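Local coordinates for adenosine kinase (Trypanosoma brucei brucei, PDB 4N09), which probably phosphorylates adenosine to AMP with ATP as phosphate donor, a step of purine salvage that uses magnesium, at residues A40-E45 against L137-G142; S170-T175 against A201-Q206; P17-S22 against V60-G65. One frame throughout, in Å; residues are numbered along the deposited sequence.

Overall arrangement
The three contacts touch one adenosine and show how a ribokinase-like kinase builds a nucleoside pocket from two kinds of structure. Contacts 1 and 3 belong to the same five-stranded sheet and join its two outermost strands to their neighbours, contact 1 in parallel and contact 3 antiparallel; both rely on backbone hydrogen bonds and are partly buried, with exposed residues in contact 3. Contact 2 is buried, lies beyond the strand ends of the large sheet, and is held across its segments by apolar side chains. Contact 1 touches both of the others, whereas contacts 2 and 3 do not meet. Contact 3 supplies the carboxylate oxygens of an aspartate to the ribose; contacts 1 and 2 mainly line the base.

Contact 1 of 3, residues A40-E45 against L137-G142; sequences AILLSE and LVADLG. With ADN (adenosine), chain E.
A40, I41 and L42 run beside L137, V138 and A139 as a parallel strand pair at one edge of the small five-stranded sheet, the lid of the ribokinase-like (PfkB) fold. The short strand axes come within 4.8 Å of each other at an angle of 28°. I41 works in both directions, as parallel pairing requires: its N donates to L137 O (3.1 Å) and its O accepts from A139 N (3.0 Å), so it grips the two neighbours of its own partner V138. A third bond, from L43 N to A139 O (2.9 Å), is almost straight at its hydrogen, 174°, although the donor stands above the carbonyl plane. Along its other margin, strand 134-140 bonds through V138 and D140 to A127 and A125, which makes it an inner strand.

The side chains divide between the two faces. A40, L42, L137 and A139 lie on the face that meets adenosine. A139 CB comes 3.5 Å from N7 of the base, and L42 CD2 lies 3.6 Å from N6, where L141 CD1 also arrives, slanting across the end of L42. Nearer the ribose, L137 CD1 touches C5'. On the reverse face I41 and V138 lie side by side and point the same way, with L35 packed against both. L43 extends this apolar patch past the strand end. With CG anti to the backbone N (chi1 -175°), its fork spans two residues: CD1 rests 3.7 Å from V138 CG1, while CD2 meets the carboxylate carbon CG of D140 at 3.9 Å.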
loop_
_atom_site.group_PDB
_atom_site.type_symbol
_atom_site.label_atom_id
_atom_site.label_comp_id
_atom_site.label_asym_id
_atom_site.label_seq_id
_atom_site.Cartn_x
_atom_site.Cartn_y
_atom_site.Cartn_z
ATOM N N ALA A 40 -3.241 -8.827 8.950
ATOM C CA ALA A 40 -4.237 -7.772 8.881
ATOM C C ALA A 40 -5.572 -8.404 8.540
ATOM O O ALA A 40 -5.629 -9.290 7.701
ATOM C CB ALA A 40 -3.855 -6.751 7.825
ATOM N N ILE A 41 -6.639 -7.944 9.197
ATOM C CA ILE A 41 -8.024 -8.345 8.877
ATOM C C ILE A 41 -8.912 -7.128 8.915
ATOM O O ILE A 41 -8.481 -6.041 9.307
ATOM C CB ILE A 41 -8.592 -9.369 9.882
ATOM C CG1 ILE A 41 -8.598 -8.788 11.294
ATOM C CG2 ILE A 41 -7.777 -10.652 9.859
ATOM C CD1 ILE A 41 -9.458 -9.561 12.261
ATOM N N LEU A 42 -10.151 -7.313 8.492
ATOM C CA LEU A 42 -11.166 -6.300 8.669
ATOM C C LEU A 42 -11.892 -6.591 9.981
ATOM O O LEU A 42 -12.131 -7.756 10.328
ATOM C CB LEU A 42 -12.145 -6.317 7.491
ATOM C CG LEU A 42 -11.599 -5.972 6.104
ATOM C CD1 LEU A 42 -12.717 -6.063 5.069
ATOM C CD2 LEU A 42 -10.988 -4.568 6.038
ATOM N N LEU A 43 -12.262 -5.532 10.699
ATOM C CA LEU A 43 -13.050 -5.679 11.927
ATOM C C LEU A 43 -14.279 -6.530 11.687
ATOM O O LEU A 43 -15.043 -6.264 10.766
ATOM C CB LEU A 43 -13.513 -4.329 12.447
ATOM C CG LEU A 43 -14.235 -4.371 13.805
ATOM C CD1 LEU A 43 -13.277 -4.806 14.902
ATOM C CD2 LEU A 43 -14.840 -3.020 14.167
ATOM N N SER A 44 -14.465 -7.546 12.522
ATOM C CA SER A 44 -15.674 -8.369 12.480
ATOM C C SER A 44 -16.323 -8.401 13.873
ATOM O O SER A 44 -15.827 -7.760 14.803
ATOM C CB SER A 44 -15.337 -9.792 12.007
ATOM O OG SER A 44 -14.716 -10.546 13.030
ATOM N N GLU A 45 -17.427 -9.145 14.008
ATOM C CA GLU A 45 -18.079 -9.354 15.309
ATOM C C GLU A 45 -17.057 -9.872 16.319
ATOM O O GLU A 45 -16.953 -9.360 17.433
ATOM C CB GLU A 45 -19.265 -10.335 15.188
ATOM N N LEU A 137 -2.999 -6.174 12.769
ATOM C CA LEU A 137 -3.848 -5.052 12.357
ATOM C C LEU A 137 -5.304 -5.390 12.234
ATOM O O LEU A 137 -5.664 -6.395 11.647
ATOM C CB LEU A 137 -3.369 -4.521 11.000
ATOM C CG LEU A 137 -1.861 -4.276 10.925
ATOM C CD1 LEU A 137 -1.448 -3.733 9.568
ATOM C CD2 LEU A 137 -1.400 -3.322 12.023
ATOM N N VAL A 138 -6.154 -4.524 12.758
ATOM C CA VAL A 138 -7.589 -4.725 12.617
ATOM C C VAL A 138 -8.206 -3.441 12.099
ATOM O O VAL A 138 -8.215 -2.432 12.797
ATOM C CB VAL A 138 -8.243 -5.131 13.954
ATOM C CG1 VAL A 138 -9.741 -5.303 13.793
ATOM C CG2 VAL A 138 -7.628 -6.427 14.469
ATOM N N ALA A 139 -8.689 -3.479 10.858
ATOM C CA ALA A 139 -9.063 -2.250 10.161
ATOM C C ALA A 139 -10.545 -2.060 10.209
ATOM O O ALA A 139 -11.306 -2.964 9.861
ATOM C CB ALA A 139 -8.590 -2.276 8.727
ATOM N N ASP A 140 -10.948 -0.895 10.702
ATOM C CA ASP A 140 -12.337 -0.505 10.728
ATOM C C ASP A 140 -12.493 0.667 9.759
ATOM O O ASP A 140 -12.312 1.821 10.128
ATOM C CB ASP A 140 -12.768 -0.121 12.146
ATOM C CG ASP A 140 -14.224 0.339 12.219
ATOM O OD1 ASP A 140 -14.962 0.214 11.204
ATOM O OD2 ASP A 140 -14.624 0.822 13.298
ATOM N N LEU A 141 -12.874 0.340 8.523
ATOM C CA LEU A 141 -12.887 1.299 7.427
ATOM C C LEU A 141 -13.770 2.510 7.657
ATOM O O LEU A 141 -13.419 3.612 7.250
ATOM C CB LEU A 141 -13.293 0.598 6.144
ATOM C CG LEU A 141 -12.185 0.009 5.280
ATOM C CD1 LEU A 141 -11.103 -0.680 6.072
ATOM C CD2 LEU A 141 -12.753 -0.929 4.233
ATOM N N GLY A 142 -14.926 2.327 8.292
ATOM C CA GLY A 142 -15.857 3.438 8.452
ATOM C C GLY A 142 -16.112 4.195 7.146
ATOM O O GLY A 142 -16.598 3.615 6.165
HETATM O "O5'" ADN E . 1.061 -1.317 6.235
HETATM C "C5'" ADN E . 0.326 -1.168 7.450
HETATM C "C4'" ADN E . -0.811 -0.202 7.238
HETATM O "O4'" ADN E . -1.925 -0.936 6.769
HETATM C "C3'" ADN E . -1.309 0.485 8.481
HETATM O "O3'" ADN E . -0.792 1.802 8.395
HETATM C "C2'" ADN E . -2.831 0.449 8.388
HETATM O "O2'" ADN E . -3.523 1.716 8.564
HETATM C "C1'" ADN E . -3.037 -0.082 6.986
HETATM N N9 ADN E . -4.202 -0.925 6.742
HETATM C C8 ADN E . -4.474 -2.085 7.363
HETATM N N7 ADN E . -5.597 -2.673 6.888
HETATM C C5 ADN E . -6.009 -1.834 5.927
HETATM C C6 ADN E . -7.138 -1.838 5.021
HETATM N N6 ADN E . -8.009 -2.849 5.050
HETATM N N1 ADN E . -7.213 -0.803 4.178
HETATM C C2 ADN E . -6.304 0.206 4.147
HETATM N N3 ADN E . -5.246 0.276 4.953
HETATM C C4 ADN E . -5.079 -0.705 5.820
#

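Contact 2 of 3, residues S170-T175 against A201-Q206; sequences SGFTLT and APFIMQ. With ADN (adenosine), chain E.
F172 and F203 meet beside the adenine base, and of the two, F172 is the one that touches it. One face of the F172 ring lies against the base, with C6 of adenosine 3.4 Å above the ring plane and offset toward the rim. At the ring's edge, near its plane, F203 CE2 approaches F172 CE1 to 4.1 Å, and A201 CB reaches the same carbon obliquely.

The next layer packs behind F203. T175 CG2 sits at the edge of F203, 4.0 Å from CE1, and also meets I204 CD1 at 3.7 Å. I204 offers two branches to the turn: its CD1 reaches the carbonyl O of G171, while its CG2 branch, anti to the backbone N, crosses L174 CD1 at about a right angle. Behind them the 3-10 turn 171-175 is tied to its own start, for S170 O accepts both T173 N and, nearly along the C=O axis, T173 OG1 (2.8 Å). S200 OG accepts the backbone N-H of F172, a second-shell bond that helps position the residue whose ring covers the base.

The two segments follow the two strands of a beta-alpha-beta crossover in the large sheet, 166-169 and 194-198, neighbouring and parallel, which helix 178-190 connects. F203 reaches the edge strand 40-42, L174 packs on helix 209-215, and M205 fits between that helix and helix 226-236.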
loop_
_atom_site.group_PDB
_atom_site.type_symbol
_atom_site.label_atom_id
_atom_site.label_comp_id
_atom_site.label_asym_id
_atom_site.label_seq_id
_atom_site.Cartn_x
_atom_site.Cartn_y
_atom_site.Cartn_z
ATOM N N SER A 170 -3.976 0.149 -3.833
ATOM C CA SER A 170 -3.679 -0.962 -2.956
ATOM C C SER A 170 -4.746 -2.025 -3.173
ATOM O O SER A 170 -5.865 -1.728 -3.576
ATOM C CB SER A 170 -3.657 -0.510 -1.496
ATOM O OG SER A 170 -4.977 -0.368 -1.029
ATOM N N GLY A 171 -4.393 -3.269 -2.891
ATOM C CA GLY A 171 -5.351 -4.365 -2.973
ATOM C C GLY A 171 -6.508 -4.175 -2.022
ATOM O O GLY A 171 -7.616 -4.589 -2.303
ATOM N N PHE A 172 -6.221 -3.550 -0.889
ATOM C CA PHE A 172 -7.218 -3.217 0.069
ATOM C C PHE A 172 -8.419 -2.458 -0.491
ATOM O O PHE A 172 -9.489 -2.491 0.123
ATOM C CB PHE A 172 -6.602 -2.342 1.170
ATOM C CG PHE A 172 -5.717 -3.084 2.138
ATOM C CD1 PHE A 172 -6.136 -4.259 2.738
ATOM C CD2 PHE A 172 -4.492 -2.553 2.499
ATOM C CE1 PHE A 172 -5.326 -4.916 3.636
ATOM C CE2 PHE A 172 -3.671 -3.204 3.407
ATOM C CZ PHE A 172 -4.092 -4.386 3.984
ATOM N N THR A 173 -8.247 -1.727 -1.589
ATOM C CA THR A 173 -9.378 -0.996 -2.197
ATOM C C THR A 173 -10.392 -1.932 -2.794
ATOM O O THR A 173 -11.496 -1.526 -3.078
ATOM C CB THR A 173 -8.968 -0.091 -3.371
ATOM O OG1 THR A 173 -8.380 -0.879 -4.419
ATOM C CG2 THR A 173 -7.994 0.952 -2.935
ATOM N N LEU A 174 -10.019 -3.178 -3.022
ATOM C CA LEU A 174 -10.943 -4.119 -3.617
ATOM C C LEU A 174 -12.096 -4.491 -2.687
ATOM O O LEU A 174 -13.087 -5.035 -3.158
ATOM C CB LEU A 174 -10.224 -5.390 -4.048
ATOM C CG LEU A 174 -9.176 -5.184 -5.131
ATOM C CD1 LEU A 174 -8.370 -6.449 -5.331
ATOM C CD2 LEU A 174 -9.785 -4.778 -6.453
ATOM N N THR A 175 -11.980 -4.217 -1.391
ATOM C CA THR A 175 -13.072 -4.544 -0.480
ATOM C C THR A 175 -14.116 -3.467 -0.482
ATOM O O THR A 175 -15.197 -3.649 0.062
ATOM C CB THR A 175 -12.611 -4.784 0.973
ATOM O OG1 THR A 175 -12.338 -3.541 1.641
ATOM C CG2 THR A 175 -11.371 -5.686 1.010
ATOM N N ALA A 201 -2.860 -8.223 1.307
ATOM C CA ALA A 201 -3.056 -9.202 2.374
ATOM C C ALA A 201 -3.641 -10.489 1.830
ATOM O O ALA A 201 -4.399 -10.457 0.867
ATOM C CB ALA A 201 -3.999 -8.656 3.406
ATOM N N PRO A 202 -3.323 -11.628 2.464
ATOM C CA PRO A 202 -3.841 -12.921 2.054
ATOM C C PRO A 202 -5.340 -12.935 1.960
ATOM O O PRO A 202 -5.883 -13.583 1.075
ATOM C CB PRO A 202 -3.390 -13.829 3.176
ATOM C CG PRO A 202 -2.087 -13.248 3.582
ATOM C CD PRO A 202 -2.336 -11.769 3.544
ATOM N N PHE A 203 -6.032 -12.218 2.844
ATOM C CA PHE A 203 -7.484 -12.313 2.831
ATOM C C PHE A 203 -8.103 -11.775 1.534
ATOM O O PHE A 203 -9.183 -12.182 1.155
ATOM C CB PHE A 203 -8.111 -11.700 4.085
ATOM C CG PHE A 203 -8.233 -10.220 4.071
ATOM C CD1 PHE A 203 -9.241 -9.590 3.366
ATOM C CD2 PHE A 203 -7.397 -9.461 4.854
ATOM C CE1 PHE A 203 -9.385 -8.220 3.411
ATOM C CE2 PHE A 203 -7.524 -8.087 4.900
ATOM C CZ PHE A 203 -8.524 -7.462 4.174
ATOM N N ILE A 204 -7.404 -10.872 0.863
ATOM C CA ILE A 204 -7.854 -10.360 -0.424
ATOM C C ILE A 204 -7.990 -11.496 -1.432
ATOM O O ILE A 204 -8.995 -11.580 -2.118
ATOM C CB ILE A 204 -6.880 -9.307 -0.997
ATOM C CG1 ILE A 204 -6.808 -8.052 -0.102
ATOM C CG2 ILE A 204 -7.284 -8.914 -2.407
ATOM C CD1 ILE A 204 -8.128 -7.340 0.138
ATOM N N MET A 205 -6.995 -12.375 -1.484
ATOM C CA MET A 205 -7.049 -13.549 -2.337
ATOM C C MET A 205 -8.116 -14.535 -1.908
ATOM O O MET A 205 -8.716 -15.189 -2.736
ATOM C CB MET A 205 -5.711 -14.277 -2.347
ATOM C CG MET A 205 -4.737 -13.782 -3.392
ATOM S SD MET A 205 -4.198 -12.087 -3.113
ATOM C CE MET A 205 -3.108 -12.304 -1.699
ATOM N N GLN A 206 -8.327 -14.677 -0.608
ATOM C CA GLN A 206 -9.285 -15.660 -0.109
ATOM C C GLN A 206 -10.711 -15.198 -0.308
ATOM O O GLN A 206 -11.531 -15.966 -0.748
ATOM C CB GLN A 206 -9.060 -15.947 1.374
ATOM C CG GLN A 206 -7.690 -16.509 1.663
ATOM C CD GLN A 206 -7.264 -16.370 3.112
ATOM O OE1 GLN A 206 -7.942 -15.769 3.941
ATOM N NE2 GLN A 206 -6.098 -16.902 3.408
HETATM O "O5'" ADN E . 1.061 -1.317 6.235
HETATM C "C5'" ADN E . 0.326 -1.168 7.450
HETATM C "C4'" ADN E . -0.811 -0.202 7.238
HETATM O "O4'" ADN E . -1.925 -0.936 6.769
HETATM C "C3'" ADN E . -1.309 0.485 8.481
HETATM O "O3'" ADN E . -0.792 1.802 8.395
HETATM C "C2'" ADN E . -2.831 0.449 8.388
HETATM O "O2'" ADN E . -3.523 1.716 8.564
HETATM C "C1'" ADN E . -3.037 -0.082 6.986
HETATM N N9 ADN E . -4.202 -0.925 6.742
HETATM C C8 ADN E . -4.474 -2.085 7.363
HETATM N N7 ADN E . -5.597 -2.673 6.888
HETATM C C5 ADN E . -6.009 -1.834 5.927
HETATM C C6 ADN E . -7.138 -1.838 5.021
HETATM N N6 ADN E . -8.009 -2.849 5.050
HETATM N N1 ADN E . -7.213 -0.803 4.178
HETATM C C2 ADN E . -6.304 0.206 4.147
HETATM N N3 ADN E . -5.246 0.276 4.953
HETATM C C4 ADN E . -5.079 -0.705 5.820
#

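Contact 3 of 3, residues P17-S22 against V60-G65; sequences PLLDVS and VRYVPG. With ADN (adenosine), chain E.
D20 and V63 form a hydrogen-bonded pair of two antiparallel strands whose short axes are inclined at 153°. D20 N donates to V63 O and V63 N returns a bond to D20 O, each 2.7 Å long; the second has its donor in the carbonyl plane. S22 and R61 repeat the reciprocal pair two residues further on. Toward the pocket, G65 N bonds to L18 O at 2.8 Å, more bent at its hydrogen (136°) than the others. On its far side strand 18-24 is bonded through L19 and V21 to strand 124-131, whereas strand 61-64 is the outermost of this sheet.

Apolar contact gathers on the face of L19, V21, Y62 and P64. L19 CD2 meets the Y62 ring at its edge and in its plane, 3.9 Å from CD1. V21 lies alongside the tyrosine, pointing the same way, with CG2 3.8 Å from that CD1 atom and CG1 near CE1. Helix 97-109 covers this face: Y98 touches both L19 and Y62, and P64 packs on L102.

The polar contacts to the ligand lie on the other face, that of D20, S22, R61 and V63. With CG anti to the carbonyl carbon (chi1 -73°), the D20 carboxylate meets the ribose with both oxygens: adenosine O2' donates to D20 OD1 at 2.6 Å, and O3' donates to D20 OD2 at 2.8 Å. Two bonds to one carboxylate probably limit rotation of the sugar. L18 CD1 comes 3.5 Å from N3 of the base.

G66 N and N70 ND2 also bond adenosine. A lid strand bearing an aspartate for the ribose diol, beside a glycine pair like G65-G66, is characteristic of the substrate site of ribokinase-like kinases.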
loop_
_atom_site.group_PDB
_atom_site.type_symbol
_atom_site.label_atom_id
_atom_site.label_comp_id
_atom_site.label_asym_id
_atom_site.label_seq_id
_atom_site.Cartn_x
_atom_site.Cartn_y
_atom_site.Cartn_z
ATOM N N PRO A 17 -8.048 5.767 3.718
ATOM C CA PRO A 17 -7.291 6.529 4.723
ATOM C C PRO A 17 -7.772 6.177 6.125
ATOM O O PRO A 17 -8.958 6.271 6.387
ATOM C CB PRO A 17 -7.591 7.982 4.370
ATOM C CG PRO A 17 -8.878 7.942 3.626
ATOM C CD PRO A 17 -9.031 6.591 3.004
ATOM N N LEU A 18 -6.867 5.705 6.976
ATOM C CA LEU A 18 -7.209 5.200 8.302
ATOM C C LEU A 18 -6.284 5.785 9.320
ATOM O O LEU A 18 -5.114 6.028 9.033
ATOM C CB LEU A 18 -7.034 3.697 8.389
ATOM C CG LEU A 18 -7.735 2.854 7.336
ATOM C CD1 LEU A 18 -7.384 1.389 7.553
ATOM C CD2 LEU A 18 -9.226 3.070 7.370
ATOM N N LEU A 19 -6.825 6.039 10.505
ATOM C CA LEU A 19 -6.033 6.489 11.610
ATOM C C LEU A 19 -5.599 5.282 12.392
ATOM O O LEU A 19 -6.432 4.493 12.815
ATOM C CB LEU A 19 -6.837 7.401 12.517
ATOM C CG LEU A 19 -5.914 8.063 13.541
ATOM C CD1 LEU A 19 -5.585 9.501 13.156
ATOM C CD2 LEU A 19 -6.548 7.986 14.916
ATOM N N ASP A 20 -4.293 5.149 12.591
ATOM C CA ASP A 20 -3.750 4.032 13.335
ATOM C C ASP A 20 -3.769 4.318 14.832
ATOM O O ASP A 20 -3.192 5.314 15.311
ATOM C CB ASP A 20 -2.324 3.691 12.888
ATOM C CG ASP A 20 -2.275 3.008 11.534
ATOM O OD1 ASP A 20 -3.328 2.556 11.034
ATOM O OD2 ASP A 20 -1.167 2.901 10.955
ATOM N N VAL A 21 -4.425 3.419 15.563
ATOM C CA VAL A 21 -4.517 3.489 16.998
ATOM C C VAL A 21 -3.721 2.321 17.554
ATOM O O VAL A 21 -4.120 1.169 17.440
ATOM C CB VAL A 21 -5.975 3.389 17.458
ATOM C CG1 VAL A 21 -6.048 3.468 18.971
ATOM C CG2 VAL A 21 -6.822 4.485 16.814
ATOM N N SER A 22 -2.591 2.646 18.153
ATOM C CA SER A 22 -1.557 1.673 18.448
ATOM C C SER A 22 -1.183 1.477 19.908
ATOM O O SER A 22 -1.133 2.462 20.648
ATOM C CB SER A 22 -0.304 2.181 17.768
ATOM O OG SER A 22 0.588 1.120 17.657
ATOM N N VAL A 60 -1.032 4.645 24.430
ATOM C CA VAL A 60 -1.682 4.484 23.141
ATOM C C VAL A 60 -1.507 5.737 22.306
ATOM O O VAL A 60 -1.619 6.843 22.797
ATOM C CB VAL A 60 -3.168 4.217 23.209
ATOM C CG1 VAL A 60 -3.347 2.839 23.777
ATOM C CG2 VAL A 60 -3.884 5.262 24.038
ATOM N N ARG A 61 -1.211 5.521 21.036
ATOM C CA ARG A 61 -0.918 6.585 20.106
ATOM C C ARG A 61 -1.967 6.628 19.023
ATOM O O ARG A 61 -2.558 5.621 18.684
ATOM C CB ARG A 61 0.461 6.352 19.495
ATOM C CG ARG A 61 1.582 6.764 20.424
ATOM C CD ARG A 61 2.950 6.176 20.075
ATOM N NE ARG A 61 3.455 6.329 18.707
ATOM C CZ ARG A 61 3.683 7.480 18.069
ATOM N NH1 ARG A 61 3.384 8.668 18.611
ATOM N NH2 ARG A 61 4.204 7.433 16.843
ATOM N N TYR A 62 -2.161 7.812 18.467
ATOM C CA TYR A 62 -3.141 8.032 17.421
ATOM C C TYR A 62 -2.409 8.630 16.225
ATOM O O TYR A 62 -2.031 9.800 16.242
ATOM C CB TYR A 62 -4.211 8.973 17.940
ATOM C CG TYR A 62 -5.041 8.374 19.047
ATOM C CD1 TYR A 62 -6.220 7.691 18.756
ATOM C CD2 TYR A 62 -4.646 8.477 20.381
ATOM C CE1 TYR A 62 -6.981 7.117 19.759
ATOM C CE2 TYR A 62 -5.399 7.917 21.392
ATOM C CZ TYR A 62 -6.566 7.236 21.073
ATOM O OH TYR A 62 -7.327 6.641 22.059
ATOM N N VAL A 63 -2.109 7.815 15.223
ATOM C CA VAL A 63 -1.165 8.232 14.174
ATOM C C VAL A 63 -1.815 8.033 12.821
ATOM O O VAL A 63 -2.368 6.978 12.568
ATOM C CB VAL A 63 0.195 7.481 14.302
ATOM C CG1 VAL A 63 1.128 7.773 13.128
ATOM C CG2 VAL A 63 0.902 7.910 15.579
ATOM N N PRO A 64 -1.744 9.043 11.947
ATOM C CA PRO A 64 -2.279 8.872 10.601
ATOM C C PRO A 64 -1.629 7.717 9.867
ATOM O O PRO A 64 -0.409 7.589 9.889
ATOM C CB PRO A 64 -1.935 10.163 9.883
ATOM C CG PRO A 64 -1.144 10.993 10.820
ATOM C CD PRO A 64 -0.997 10.291 12.125
ATOM N N GLY A 65 -2.447 6.862 9.269
ATOM C CA GLY A 65 -1.994 5.638 8.620
ATOM C C GLY A 65 -2.740 5.413 7.322
ATOM O O GLY A 65 -3.023 6.362 6.598
HETATM O "O5'" ADN E . 1.061 -1.317 6.235
HETATM C "C5'" ADN E . 0.326 -1.168 7.450
HETATM C "C4'" ADN E . -0.811 -0.202 7.238
HETATM O "O4'" ADN E . -1.925 -0.936 6.769
HETATM C "C3'" ADN E . -1.309 0.485 8.481
HETATM O "O3'" ADN E . -0.792 1.802 8.395
HETATM C "C2'" ADN E . -2.831 0.449 8.388
HETATM O "O2'" ADN E . -3.523 1.716 8.564
HETATM C "C1'" ADN E . -3.037 -0.082 6.986
HETATM N N9 ADN E . -4.202 -0.925 6.742
HETATM C C8 ADN E . -4.474 -2.085 7.363
HETATM N N7 ADN E . -5.597 -2.673 6.888
HETATM C C5 ADN E . -6.009 -1.834 5.927
HETATM C C6 ADN E . -7.138 -1.838 5.021
HETATM N N6 ADN E . -8.009 -2.849 5.050
HETATM N N1 ADN E . -7.213 -0.803 4.178
HETATM C C2 ADN E . -6.304 0.206 4.147
HETATM N N3 ADN E . -5.246 0.276 4.953
HETATM C C4 ADN E . -5.079 -0.705 5.820
#